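Dipeptide Epimerase (Enterococcus faecalis V583, PDB 3JZU) belongs to the mandelate racemase/muconate lactonizing enzyme family of the enolase superfamily, pairing an N-terminal capping domain with a TIM-type barrel domain. Local coordinates at residues D132-I137 with T157-V162; V180-K185 with D208-L213; G285-I290 with I314-L319; K4-R9 with A72-N77. All blocks are in the same frame, centred on the assembly; numbering follows the deposited sequence.

Contact 1 of 4, residues D132-I137 with T157-V162; sequences DITLGI and TLKIKV. With TYR (tyrosine), chain J; LEU (leucine), chain I.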
loop_
_atom_site.group_PDB
_atom_site.type_symbol
_atom_site.label_atom_id
_atom_site.label_comp_id
_atom_site.label_asym_id
_atom_site.label_seq_id
_atom_site.Cartn_x
_atom_site.Cartn_y
_atom_site.Cartn_z
ATOM N N ASP A 132 1.963 10.854 1.406
ATOM C CA ASP A 132 1.351 11.793 0.481
ATOM C C ASP A 132 -0.133 11.569 0.708
ATOM O O ASP A 132 -0.533 10.859 1.638
ATOM C CB ASP A 132 1.696 11.447 -0.980
ATOM C CG ASP A 132 1.189 10.064 -1.411
ATOM O OD1 ASP A 132 0.140 9.610 -0.904
ATOM O OD2 ASP A 132 1.833 9.430 -2.280
ATOM N N ILE A 133 -0.950 12.190 -0.124
ATOM C CA ILE A 133 -2.380 11.972 -0.060
ATOM C C ILE A 133 -2.808 11.967 -1.512
ATOM O O ILE A 133 -2.331 12.783 -2.318
ATOM C CB ILE A 133 -3.136 13.056 0.759
ATOM C CG1 ILE A 133 -4.631 12.712 0.774
ATOM C CG2 ILE A 133 -2.882 14.444 0.190
ATOM C CD1 ILE A 133 -5.415 13.450 1.850
ATOM N N THR A 134 -3.655 11.003 -1.854
ATOM C CA THR A 134 -4.142 10.840 -3.216
ATOM C C THR A 134 -5.412 11.638 -3.493
ATOM O O THR A 134 -6.299 11.719 -2.641
ATOM C CB THR A 134 -4.447 9.346 -3.517
ATOM O OG1 THR A 134 -3.264 8.564 -3.307
ATOM C CG2 THR A 134 -4.920 9.164 -4.971
ATOM N N LEU A 135 -5.474 12.232 -4.685
ATOM C CA LEU A 135 -6.640 12.985 -5.146
ATOM C C LEU A 135 -7.290 12.087 -6.202
ATOM O O LEU A 135 -6.618 11.665 -7.146
ATOM C CB LEU A 135 -6.222 14.301 -5.815
ATOM C CG LEU A 135 -5.436 15.347 -5.015
ATOM C CD1 LEU A 135 -5.055 16.503 -5.936
ATOM C CD2 LEU A 135 -6.261 15.845 -3.864
ATOM N N GLY A 136 -8.580 11.799 -6.047
ATOM C CA GLY A 136 -9.269 10.946 -7.001
ATOM C C GLY A 136 -9.558 11.663 -8.309
ATOM O O GLY A 136 -9.537 12.894 -8.358
ATOM N N ILE A 137 -9.834 10.900 -9.363
ATOM C CA ILE A 137 -10.126 11.476 -10.673
ATOM C C ILE A 137 -11.361 12.367 -10.650
ATOM O O ILE A 137 -12.407 11.977 -10.133
ATOM C CB ILE A 137 -10.357 10.380 -11.745
ATOM C CG1 ILE A 137 -9.053 9.624 -12.024
ATOM C CG2 ILE A 137 -10.867 11.014 -13.038
ATOM C CD1 ILE A 137 -9.159 8.612 -13.191
ATOM N N THR A 157 3.339 16.568 -0.690
ATOM C CA THR A 157 3.381 15.662 -1.829
ATOM C C THR A 157 1.970 15.166 -2.115
ATOM O O THR A 157 1.311 14.617 -1.234
ATOM C CB THR A 157 4.275 14.441 -1.573
ATOM O OG1 THR A 157 5.610 14.869 -1.266
ATOM C CG2 THR A 157 4.305 13.560 -2.815
ATOM N N LEU A 158 1.514 15.356 -3.350
ATOM C CA LEU A 158 0.173 14.933 -3.746
ATOM C C LEU A 158 0.241 13.846 -4.810
ATOM O O LEU A 158 1.033 13.943 -5.743
ATOM C CB LEU A 158 -0.607 16.122 -4.317
ATOM C CG LEU A 158 -0.700 17.376 -3.436
ATOM C CD1 LEU A 158 -1.352 18.507 -4.217
ATOM C CD2 LEU A 158 -1.490 17.072 -2.166
ATOM N N LYS A 159 -0.590 12.819 -4.671
ATOM C CA LYS A 159 -0.639 11.743 -5.658
ATOM C C LYS A 159 -1.879 12.002 -6.505
ATOM O O LYS A 159 -3.006 11.973 -6.002
ATOM C CB LYS A 159 -0.733 10.377 -4.966
ATOM C CG LYS A 159 -0.828 9.200 -5.924
ATOM C CD LYS A 159 -0.620 7.870 -5.192
ATOM C CE LYS A 159 -0.834 6.688 -6.122
ATOM N NZ LYS A 159 -0.562 5.362 -5.481
ATOM N N ILE A 160 -1.658 12.272 -7.788
ATOM C CA ILE A 160 -2.731 12.587 -8.727
ATOM C C ILE A 160 -3.181 11.396 -9.552
ATOM O O ILE A 160 -2.389 10.787 -10.271
ATOM C CB ILE A 160 -2.295 13.679 -9.728
ATOM C CG1 ILE A 160 -1.831 14.932 -8.984
ATOM C CG2 ILE A 160 -3.439 14.002 -10.671
ATOM C CD1 ILE A 160 -1.296 16.040 -9.922
ATOM N N LYS A 161 -4.462 11.066 -9.449
ATOM C CA LYS A 161 -5.004 9.969 -10.226
ATOM C C LYS A 161 -5.375 10.520 -11.596
ATOM O O LYS A 161 -5.920 11.619 -11.703
ATOM C CB LYS A 161 -6.236 9.388 -9.532
ATOM C CG LYS A 161 -5.900 8.585 -8.275
ATOM C CD LYS A 161 -5.171 7.283 -8.631
ATOM C CE LYS A 161 -4.768 6.514 -7.372
ATOM N NZ LYS A 161 -4.066 5.228 -7.691
ATOM N N VAL A 162 -5.056 9.769 -12.644
ATOM C CA VAL A 162 -5.382 10.181 -14.005
ATOM C C VAL A 162 -5.781 8.930 -14.772
ATOM O O VAL A 162 -5.652 7.817 -14.251
ATOM C CB VAL A 162 -4.165 10.833 -14.719
ATOM C CG1 VAL A 162 -3.801 12.158 -14.062
ATOM C CG2 VAL A 162 -2.976 9.889 -14.671
HETATM N N TYR J . -4.356 2.694 -3.959
HETATM C CA TYR J . -4.226 1.982 -5.233
HETATM C C TYR J . -3.057 2.464 -6.096
HETATM O O TYR J . -1.992 2.776 -5.524
HETATM C CB TYR J . -5.525 2.113 -6.034
HETATM C CG TYR J . -6.761 1.583 -5.332
HETATM C CD1 TYR J . -7.959 2.292 -5.375
HETATM C CD2 TYR J . -6.746 0.359 -4.660
HETATM C CE1 TYR J . -9.115 1.802 -4.766
HETATM C CE2 TYR J . -7.902 -0.145 -4.050
HETATM C CZ TYR J . -9.083 0.585 -4.108
HETATM O OH TYR J . -10.241 0.102 -3.524
HETATM O OXT TYR J . -3.224 2.506 -7.339
HETATM N N LEU I . -3.438 5.688 -2.173
HETATM C CA LEU I . -4.438 4.617 -2.467
HETATM C C LEU I . -4.231 4.017 -3.858
HETATM O O LEU I . -3.969 4.745 -4.820
HETATM C CB LEU I . -5.861 5.190 -2.397
HETATM C CG LEU I . -6.346 5.845 -1.103
HETATM C CD1 LEU I . -7.789 6.298 -1.263
HETATM C CD2 LEU I . -6.230 4.857 0.044
#

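Contact 2 of 4, residues V180-K185 with D208-L213; sequences VGFDIK and DYQIEL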
loop_
_atom_site.group_PDB
_atom_site.type_symbol
_atom_site.label_atom_id
_atom_site.label_comp_id
_atom_site.label_asym_id
_atom_site.label_seq_id
_atom_site.Cartn_x
_atom_site.Cartn_y
_atom_site.Cartn_z
ATOM N N VAL A 180 -1.330 25.012 -7.011
ATOM C CA VAL A 180 -0.487 24.869 -5.830
ATOM C C VAL A 180 0.943 25.382 -5.972
ATOM O O VAL A 180 1.648 25.528 -4.975
ATOM C CB VAL A 180 -0.439 23.392 -5.360
ATOM C CG1 VAL A 180 -1.855 22.868 -5.164
ATOM C CG2 VAL A 180 0.307 22.538 -6.370
ATOM N N GLY A 181 1.375 25.663 -7.195
ATOM C CA GLY A 181 2.732 26.147 -7.383
ATOM C C GLY A 181 3.732 25.004 -7.414
ATOM O O GLY A 181 3.362 23.848 -7.206
ATOM N N PHE A 182 5.002 25.330 -7.635
ATOM C CA PHE A 182 6.069 24.334 -7.738
ATOM C C PHE A 182 6.755 23.856 -6.456
ATOM O O PHE A 182 7.693 23.067 -6.524
ATOM C CB PHE A 182 7.134 24.847 -8.708
ATOM C CG PHE A 182 6.668 24.916 -10.134
ATOM C CD1 PHE A 182 6.782 23.811 -10.971
ATOM C CD2 PHE A 182 6.095 26.082 -10.637
ATOM C CE1 PHE A 182 6.334 23.863 -12.289
ATOM C CE2 PHE A 182 5.642 26.143 -11.957
ATOM C CZ PHE A 182 5.764 25.031 -12.782
ATOM N N ASP A 183 6.306 24.323 -5.297
ATOM C CA ASP A 183 6.911 23.900 -4.032
ATOM C C ASP A 183 6.386 22.536 -3.605
ATOM O O ASP A 183 6.930 21.907 -2.695
ATOM C CB ASP A 183 6.610 24.909 -2.914
ATOM C CG ASP A 183 7.424 26.183 -3.033
ATOM O OD1 ASP A 183 7.206 26.959 -3.992
ATOM O OD2 ASP A 183 8.287 26.410 -2.158
ATOM N N ILE A 184 5.323 22.091 -4.263
ATOM C CA ILE A 184 4.690 20.815 -3.952
ATOM C C ILE A 184 5.141 19.706 -4.904
ATOM O O ILE A 184 5.274 19.930 -6.107
ATOM C CB ILE A 184 3.147 20.944 -4.052
ATOM C CG1 ILE A 184 2.667 22.162 -3.253
ATOM C CG2 ILE A 184 2.479 19.671 -3.554
ATOM C CD1 ILE A 184 2.963 22.092 -1.765
ATOM N N LYS A 185 5.385 18.509 -4.371
ATOM C CA LYS A 185 5.782 17.400 -5.229
ATOM C C LYS A 185 4.520 16.725 -5.740
ATOM O O LYS A 185 3.602 16.436 -4.974
ATOM C CB LYS A 185 6.661 16.388 -4.478
ATOM C CG LYS A 185 8.030 16.945 -4.109
ATOM C CD LYS A 185 9.158 15.919 -4.245
ATOM C CE LYS A 185 9.179 14.896 -3.116
ATOM N NZ LYS A 185 8.100 13.873 -3.238
ATOM N N ASP A 208 7.422 20.462 -18.458
ATOM C CA ASP A 208 7.625 21.721 -17.758
ATOM C C ASP A 208 6.763 21.890 -16.515
ATOM O O ASP A 208 6.690 22.983 -15.952
ATOM C CB ASP A 208 7.388 22.896 -18.717
ATOM C CG ASP A 208 8.318 22.861 -19.923
ATOM O OD1 ASP A 208 9.516 22.555 -19.738
ATOM O OD2 ASP A 208 7.860 23.145 -21.052
ATOM N N TYR A 209 6.118 20.814 -16.073
ATOM C CA TYR A 209 5.272 20.894 -14.892
ATOM C C TYR A 209 5.868 20.183 -13.682
ATOM O O TYR A 209 5.197 19.978 -12.670
ATOM C CB TYR A 209 3.874 20.374 -15.229
ATOM C CG TYR A 209 3.190 21.273 -16.230
ATOM C CD1 TYR A 209 2.394 22.342 -15.813
ATOM C CD2 TYR A 209 3.417 21.117 -17.595
ATOM C CE1 TYR A 209 1.844 23.236 -16.734
ATOM C CE2 TYR A 209 2.874 22.004 -18.523
ATOM C CZ TYR A 209 2.091 23.061 -18.087
ATOM O OH TYR A 209 1.574 23.943 -19.010
ATOM N N GLN A 210 7.138 19.814 -13.803
ATOM C CA GLN A 210 7.873 19.181 -12.718
ATOM C C GLN A 210 7.165 17.979 -12.088
ATOM O O GLN A 210 6.712 18.039 -10.944
ATOM C CB GLN A 210 8.165 20.244 -11.656
ATOM C CG GLN A 210 8.891 19.764 -10.412
ATOM C CD GLN A 210 8.988 20.859 -9.358
ATOM O OE1 GLN A 210 9.643 21.880 -9.570
ATOM N NE2 GLN A 210 8.321 20.652 -8.217
ATOM N N ILE A 211 7.088 16.887 -12.841
ATOM C CA ILE A 211 6.453 15.659 -12.378
ATOM C C ILE A 211 7.481 14.779 -11.669
ATOM O O ILE A 211 8.516 14.451 -12.248
ATOM C CB ILE A 211 5.859 14.881 -13.572
ATOM C CG1 ILE A 211 4.862 15.772 -14.316
ATOM C CG2 ILE A 211 5.203 13.598 -13.093
ATOM C CD1 ILE A 211 3.744 16.312 -13.445
ATOM N N GLU A 212 7.207 14.399 -10.421
ATOM C CA GLU A 212 8.142 13.563 -9.664
ATOM C C GLU A 212 8.288 12.159 -10.253
ATOM O O GLU A 212 9.399 11.672 -10.455
ATOM C CB GLU A 212 7.703 13.429 -8.201
ATOM C CG GLU A 212 8.594 12.466 -7.407
ATOM C CD GLU A 212 8.032 12.102 -6.042
ATOM O OE1 GLU A 212 6.803 11.933 -5.913
ATOM O OE2 GLU A 212 8.830 11.968 -5.097
ATOM N N LEU A 213 7.160 11.509 -10.506
ATOM C CA LEU A 213 7.156 10.164 -11.065
ATOM C C LEU A 213 5.758 9.860 -11.586
ATOM O O LEU A 213 4.798 10.570 -11.265
ATOM C CB LEU A 213 7.553 9.143 -9.987
ATOM C CG LEU A 213 6.624 9.004 -8.772
ATOM C CD1 LEU A 213 5.414 8.128 -9.129
ATOM C CD2 LEU A 213 7.387 8.389 -7.607
#

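Contact 3 of 4, residues G285-I290 with I314-L319; sequences GIECMI and ITRADL. With LEU (leucine), chain I.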
loop_
_atom_site.group_PDB
_atom_site.type_symbol
_atom_site.label_atom_id
_atom_site.label_comp_id
_atom_site.label_asym_id
_atom_site.label_seq_id
_atom_site.Cartn_x
_atom_site.Cartn_y
_atom_site.Cartn_z
ATOM N N GLY A 285 19.202 -1.426 -6.712
ATOM C CA GLY A 285 19.224 0.026 -6.792
ATOM C C GLY A 285 17.868 0.612 -7.134
ATOM O O GLY A 285 17.760 1.701 -7.709
ATOM N N ILE A 286 16.825 -0.127 -6.786
ATOM C CA ILE A 286 15.459 0.305 -7.033
ATOM C C ILE A 286 14.852 0.673 -5.682
ATOM O O ILE A 286 14.779 -0.165 -4.785
ATOM C CB ILE A 286 14.614 -0.837 -7.660
ATOM C CG1 ILE A 286 15.195 -1.237 -9.016
ATOM C CG2 ILE A 286 13.151 -0.403 -7.821
ATOM C CD1 ILE A 286 15.100 -0.168 -10.057
ATOM N N GLU A 287 14.461 1.930 -5.521
ATOM C CA GLU A 287 13.830 2.364 -4.280
ATOM C C GLU A 287 12.372 1.904 -4.305
ATOM O O GLU A 287 11.824 1.650 -5.376
ATOM C CB GLU A 287 13.897 3.888 -4.158
ATOM C CG GLU A 287 15.249 4.378 -3.670
ATOM C CD GLU A 287 15.333 5.886 -3.578
ATOM O OE1 GLU A 287 14.294 6.536 -3.344
ATOM O OE2 GLU A 287 16.452 6.418 -3.723
ATOM N N CYS A 288 11.751 1.800 -3.132
ATOM C CA CYS A 288 10.357 1.362 -3.037
ATOM C C CYS A 288 9.471 2.369 -2.320
ATOM O O CYS A 288 9.934 3.114 -1.467
ATOM C CB CYS A 288 10.257 0.041 -2.269
ATOM S SG CYS A 288 11.029 -1.400 -3.066
ATOM N N MET A 289 8.193 2.380 -2.681
ATOM C CA MET A 289 7.216 3.233 -2.023
ATOM C C MET A 289 6.215 2.268 -1.406
ATOM O O MET A 289 5.808 1.298 -2.043
ATOM C CB MET A 289 6.474 4.132 -3.009
ATOM C CG MET A 289 5.326 4.908 -2.348
ATOM S SD MET A 289 4.532 6.114 -3.443
ATOM C CE MET A 289 3.233 5.169 -4.163
ATOM N N ILE A 290 5.826 2.529 -0.168
ATOM C CA ILE A 290 4.856 1.678 0.507
ATOM C C ILE A 290 3.492 2.260 0.128
ATOM O O ILE A 290 3.300 3.481 0.168
ATOM C CB ILE A 290 5.079 1.707 2.050
ATOM C CG1 ILE A 290 4.185 0.668 2.741
ATOM C CG2 ILE A 290 4.809 3.105 2.606
ATOM C CD1 ILE A 290 4.544 -0.760 2.411
ATOM N N ILE A 314 12.723 1.949 1.594
ATOM C CA ILE A 314 11.334 2.324 1.343
ATOM C C ILE A 314 11.341 3.823 1.640
ATOM O O ILE A 314 11.095 4.271 2.763
ATOM C CB ILE A 314 10.361 1.565 2.251
ATOM C CG1 ILE A 314 10.610 0.055 2.099
ATOM C CG2 ILE A 314 8.911 1.880 1.844
ATOM C CD1 ILE A 314 9.623 -0.829 2.825
ATOM N N THR A 315 11.636 4.582 0.592
ATOM C CA THR A 315 11.793 6.028 0.666
ATOM C C THR A 315 10.561 6.877 0.455
ATOM O O THR A 315 10.591 8.072 0.715
ATOM C CB THR A 315 12.846 6.480 -0.349
ATOM O OG1 THR A 315 12.383 6.170 -1.668
ATOM C CG2 THR A 315 14.166 5.751 -0.107
ATOM N N ARG A 316 9.485 6.276 -0.028
ATOM C CA ARG A 316 8.263 7.020 -0.265
ATOM C C ARG A 316 7.099 6.323 0.409
ATOM O O ARG A 316 7.160 5.122 0.681
ATOM C CB ARG A 316 7.978 7.118 -1.762
ATOM C CG ARG A 316 8.963 7.969 -2.556
ATOM C CD ARG A 316 8.515 8.009 -4.016
ATOM N NE ARG A 316 9.328 8.896 -4.842
ATOM C CZ ARG A 316 10.518 8.581 -5.347
ATOM N NH1 ARG A 316 11.055 7.390 -5.113
ATOM N NH2 ARG A 316 11.166 9.459 -6.104
ATOM N N ALA A 317 6.038 7.074 0.680
ATOM C CA ALA A 317 4.862 6.486 1.303
ATOM C C ALA A 317 3.561 7.062 0.771
ATOM O O ALA A 317 3.438 8.263 0.534
ATOM C CB ALA A 317 4.923 6.664 2.815
ATOM N N ASP A 318 2.589 6.174 0.591
ATOM C CA ASP A 318 1.258 6.525 0.127
ATOM C C ASP A 318 0.326 5.690 1.010
ATOM O O ASP A 318 -0.215 4.670 0.574
ATOM C CB ASP A 318 1.100 6.153 -1.358
ATOM C CG ASP A 318 -0.320 6.372 -1.877
ATOM O OD1 ASP A 318 -0.888 7.446 -1.619
ATOM O OD2 ASP A 318 -0.863 5.473 -2.561
ATOM N N LEU A 319 0.189 6.116 2.265
ATOM C CA LEU A 319 -0.650 5.436 3.254
ATOM C C LEU A 319 -1.720 6.421 3.712
ATOM O O LEU A 319 -1.626 7.009 4.795
ATOM C CB LEU A 319 0.213 5.001 4.440
ATOM C CG LEU A 319 1.403 4.128 4.038
ATOM C CD1 LEU A 319 2.288 3.812 5.244
ATOM C CD2 LEU A 319 0.863 2.854 3.404
HETATM N N LEU I . -3.438 5.688 -2.173
HETATM C CA LEU I . -4.438 4.617 -2.467
HETATM C C LEU I . -4.231 4.017 -3.858
HETATM O O LEU I . -3.969 4.745 -4.820
HETATM C CB LEU I . -5.861 5.190 -2.397
HETATM C CG LEU I . -6.346 5.845 -1.103
HETATM C CD1 LEU I . -7.789 6.298 -1.263
HETATM C CD2 LEU I . -6.230 4.857 0.044
HETATM O O HOH W 1 10.492 5.470 -3.413
#

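Contact 4 of 4, residues K4-R9 with A72-N77; sequences KQVHVR and AIIGLN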
loop_
_atom_site.group_PDB
_atom_site.type_symbol
_atom_site.label_atom_id
_atom_site.label_comp_id
_atom_site.label_asym_id
_atom_site.label_seq_id
_atom_site.Cartn_x
_atom_site.Cartn_y
_atom_site.Cartn_z
ATOM N N LYS A 4 -2.996 -19.981 20.389
ATOM C CA LYS A 4 -4.079 -20.697 21.064
ATOM C C LYS A 4 -5.329 -20.776 20.190
ATOM O O LYS A 4 -5.909 -21.852 20.010
ATOM C CB LYS A 4 -4.405 -19.981 22.382
ATOM C CG LYS A 4 -5.590 -20.533 23.166
ATOM C CD LYS A 4 -5.832 -19.675 24.408
ATOM C CE LYS A 4 -7.025 -20.167 25.213
ATOM N NZ LYS A 4 -7.173 -19.375 26.467
ATOM N N GLN A 5 -5.743 -19.631 19.658
ATOM C CA GLN A 5 -6.909 -19.558 18.794
ATOM C C GLN A 5 -6.802 -18.376 17.833
ATOM O O GLN A 5 -6.030 -17.437 18.049
ATOM C CB GLN A 5 -8.190 -19.454 19.632
ATOM C CG GLN A 5 -8.171 -18.364 20.701
ATOM C CD GLN A 5 -9.171 -18.635 21.831
ATOM O OE1 GLN A 5 -10.372 -18.776 21.599
ATOM N NE2 GLN A 5 -8.669 -18.713 23.057
ATOM N N VAL A 6 -7.573 -18.440 16.754
ATOM C CA VAL A 6 -7.570 -17.395 15.746
ATOM C C VAL A 6 -9.013 -16.999 15.458
ATOM O O VAL A 6 -9.822 -17.841 15.083
ATOM C CB VAL A 6 -6.940 -17.895 14.439
ATOM C CG1 VAL A 6 -7.106 -16.843 13.359
ATOM C CG2 VAL A 6 -5.463 -18.231 14.662
ATOM N N HIS A 7 -9.331 -15.723 15.645
ATOM C CA HIS A 7 -10.678 -15.231 15.399
ATOM C C HIS A 7 -10.664 -14.171 14.299
ATOM O O HIS A 7 -9.724 -13.379 14.192
ATOM C CB HIS A 7 -11.257 -14.637 16.686
ATOM C CG HIS A 7 -11.437 -15.636 17.787
ATOM N ND1 HIS A 7 -11.827 -15.281 19.061
ATOM C CD2 HIS A 7 -11.302 -16.985 17.801
ATOM C CE1 HIS A 7 -11.925 -16.364 19.811
ATOM N NE2 HIS A 7 -11.612 -17.412 19.071
ATOM N N VAL A 8 -11.696 -14.167 13.468
ATOM C CA VAL A 8 -11.773 -13.188 12.402
ATOM C C VAL A 8 -13.189 -12.646 12.328
ATOM O O VAL A 8 -14.147 -13.347 12.667
ATOM C CB VAL A 8 -11.376 -13.801 11.034
ATOM C CG1 VAL A 8 -12.375 -14.889 10.626
ATOM C CG2 VAL A 8 -11.305 -12.696 9.979
ATOM N N ARG A 9 -13.320 -11.393 11.903
ATOM C CA ARG A 9 -14.628 -10.766 11.784
ATOM C C ARG A 9 -14.634 -9.801 10.595
ATOM O O ARG A 9 -13.585 -9.282 10.199
ATOM C CB ARG A 9 -14.979 -10.028 13.085
ATOM C CG ARG A 9 -14.098 -8.828 13.409
ATOM C CD ARG A 9 -14.343 -8.339 14.832
ATOM N NE ARG A 9 -13.539 -7.167 15.187
ATOM C CZ ARG A 9 -13.778 -5.929 14.760
ATOM N NH1 ARG A 9 -14.802 -5.680 13.950
ATOM N NH2 ARG A 9 -12.999 -4.929 15.154
ATOM N N ALA A 72 -5.218 -23.984 10.773
ATOM C CA ALA A 72 -4.005 -24.742 10.457
ATOM C C ALA A 72 -2.742 -24.282 11.188
ATOM O O ALA A 72 -1.717 -24.950 11.120
ATOM C CB ALA A 72 -3.760 -24.750 8.951
ATOM N N ILE A 73 -2.805 -23.162 11.903
ATOM C CA ILE A 73 -1.622 -22.680 12.606
ATOM C C ILE A 73 -1.707 -22.777 14.123
ATOM O O ILE A 73 -0.843 -22.251 14.835
ATOM C CB ILE A 73 -1.285 -21.224 12.223
ATOM C CG1 ILE A 73 -2.401 -20.282 12.675
ATOM C CG2 ILE A 73 -1.060 -21.130 10.723
ATOM C CD1 ILE A 73 -2.148 -18.823 12.327
ATOM N N ILE A 74 -2.745 -23.448 14.618
ATOM C CA ILE A 74 -2.914 -23.619 16.055
ATOM C C ILE A 74 -1.702 -24.344 16.624
ATOM O O ILE A 74 -1.310 -25.397 16.117
ATOM C CB ILE A 74 -4.173 -24.439 16.361
ATOM C CG1 ILE A 74 -5.404 -23.713 15.812
ATOM C CG2 ILE A 74 -4.288 -24.698 17.869
ATOM C CD1 ILE A 74 -5.579 -22.299 16.325
ATOM N N GLY A 75 -1.099 -23.777 17.665
ATOM C CA GLY A 75 0.061 -24.403 18.273
ATOM C C GLY A 75 1.407 -23.927 17.759
ATOM O O GLY A 75 2.448 -24.255 18.329
ATOM N N LEU A 76 1.401 -23.151 16.684
ATOM C CA LEU A 76 2.644 -22.653 16.115
ATOM C C LEU A 76 3.169 -21.420 16.847
ATOM O O LEU A 76 2.413 -20.710 17.503
ATOM C CB LEU A 76 2.445 -22.310 14.637
ATOM C CG LEU A 76 2.052 -23.455 13.709
ATOM C CD1 LEU A 76 2.148 -22.968 12.267
ATOM C CD2 LEU A 76 2.986 -24.649 13.926
ATOM N N ASN A 77 4.474 -21.178 16.740
ATOM C CA ASN A 77 5.080 -20.007 17.369
ATOM C C ASN A 77 4.994 -18.871 16.347
ATOM O O ASN A 77 5.413 -19.031 15.205
ATOM C CB ASN A 77 6.564 -20.264 17.696
ATOM C CG ASN A 77 7.186 -19.143 18.533
ATOM O OD1 ASN A 77 6.784 -17.975 18.442
ATOM N ND2 ASN A 77 8.180 -19.493 19.338
#

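Contact 1 of 4, residues D132-I137 with T157-V162
Lys159 sets out with CG anti to the backbone N (chi1 178°) and stays extended to its tip, running beside Thr134, whereas Lys161 turns at its second torsion (chi2 -69°) and passes across the Thr134 methyl. Thr134 OG1 lies 3.3 Å from Lys159 CD, and its CG2 is pressed to 3.5 Å from Lys161 CG, a tight carbon pair. Both NZ atoms thereby reach the bound ligands: Lys159 NZ bonds the tyrosine O at 3.0 Å, and Lys161 NZ bonds the leucine O at 2.9 Å and also lies close to the tyrosine OXT. Thr134 OG1 receives the leucine N at 3.1 Å. Behind these side chains the strands pair in parallel, with Lys159 N to Ile133 O at 2.9 Å, Leu135 N to Lys159 O at 2.8 Å and Lys161 N to Leu135 O at 3.2 Å. On the other face Ile133 CG2 touches Leu158 CD2, and helix 140-152, which links the strands in a beta-alpha-beta unit, packs on Leu135, Leu158 and Ile160. Lys159 NZ is also salt-bridged to Asp318 and Glu215, Lys161 NZ is bonded to Asp189 and Asn191, and Asp132 OD2 pairs with Arg187. The strand pair thus divides its chemistry by face: apolar chains seal the helix side, while the barrel interior presents to the ligands a hydroxyl and two lysines, probably held in place by acidic and amide neighbours.

Contact 2 of 4, residues V180-K185 with D208-L213
Two helix-to-strand connections of the TIM-type barrel, the one leading into strand 185-189 and the one leading into strand 211-215, meet through Phe182 and Gln210, and the strand residues that follow meet through Lys185 and Glu212. The Gln210 side chain reaches over in extended form (chi1 178°), and its NE2 donates to Phe182 O at 3.0 Å, tilted from the carbonyl plane. The same residue packs on the aromatic ring: Gln210 CB sits in plane at the ring edge, 3.9 Å from Phe182 CD1. Further along that edge, Phe182 CE1 is 3.8 Å from Asp208 O. Lys185, bent at several torsions, brings NZ to 2.8 Å from Glu212 OE2, a salt bridge in which the nitrogen comes from above the carboxylate plane (58° out of it). The carboxylate is shared, since Arg187 binds OE1 and Arg316 also reaches OE2. Arg177 of helix 166-180 bonds the carbonyls of Gly181, Ile184 and Tyr209, so this helix ties together both connections at the N-terminal ends of the neighbouring parallel strands 185-189 and 211-215.

Contact 3 of 4, residues G285-I290 with I314-L319
Polar side chains meet around Glu287 and Thr315: Thr315 OG1 donates to Glu287 OE1 at 2.6 Å, striking the anti side of the carboxylate 32° out of its plane. A chi1 of 63° sets that hydroxyl between the backbone N and the carbonyl carbon of Thr315, where it also accepts from a water held in plane at the guanidinium edge, 2.6 Å from Arg316 NH1. The direct Glu287–Arg316 salt bridge is long, and the arginine's NE is engaged by Glu212. Backbone bonds join the parallel strands, Ile290 N to Arg316 O at 3.0 Å and Asp318 N to Ile290 O at 2.8 Å. Among apolar contacts, the Met289 and Arg316 side chains cross at about a right angle on the inner face, CG of the first 3.5 Å from CB of the second. Toward helix 298-310, Ile290 CG2 touches both Ala317 CB at 3.6 Å and Leu319 CD1 at 3.7 Å. Beyond the strands, Asp318 OD2 takes the amino N of the bound leucine at 2.6 Å. Polarity is thus graded along the pair: a water-bridged cluster of Glu287, Thr315 and Arg316 lies at one end, and at the other a buried carboxylate, itself held by Lys159, probably helps fix the ligand's amino group.

Contact 4 of 4, residues K4-R9 with A72-N77
Lys4 and Gln5 both face Glu37 across the sheet, a classic beta bulge in strand 3-21, while Ile73 to Leu76 form a type II turn alongside this strand, closed by Leu76 N to Ile73 O at 3.0 Å. The turn carries Gly75 at positive phi (94°), and the segments come nearest at Lys4 and Ile74, whose CA atoms are 5.9 Å apart. Ile74, bent at chi2 (-56°), lays its CD1 methyl along the strand backbone, 3.7 Å from Lys4 O and 3.9 Å from Gln5 CA. Ile73 and Val6 cross at about a right angle, with Ile73 CD1 4.1 Å from Val6 CG2. Val6 also packs on Val34 of strand 24-38, and just before the strand segment Ile3 makes a backbone hydrogen bond with Gly75. Between the two segments themselves, then, the chemistry is that of van der Waals contact: two isoleucine ends rest on a valine and on bulged backbone, joining the turn between helices 59-72 and 81-91 to the edge strand of the N-terminal domain.

Overall arrangement
Contacts 1 and 3 are buried, each a parallel strand pair of the barrel closed over by its own connecting helix, and both reach the bound leucine; the Lys159–Asp318 salt bridge joins them directly. Contact 2 lies at the surface of the same barrel, where the connections leading into two strands meet. It nonetheless connects to both: Leu158 N lies 2.9 Å from Lys185 O, a probable hydrogen bond, and Glu212 bridges to Arg316. Contact 4 stands apart in the N-terminal domain, its centre about 38 Å from that of contact 1, and is a small surface contact. Among these four, salt bridges and ligand contacts are found in the barrel, whereas contact 4 is apolar between its segments.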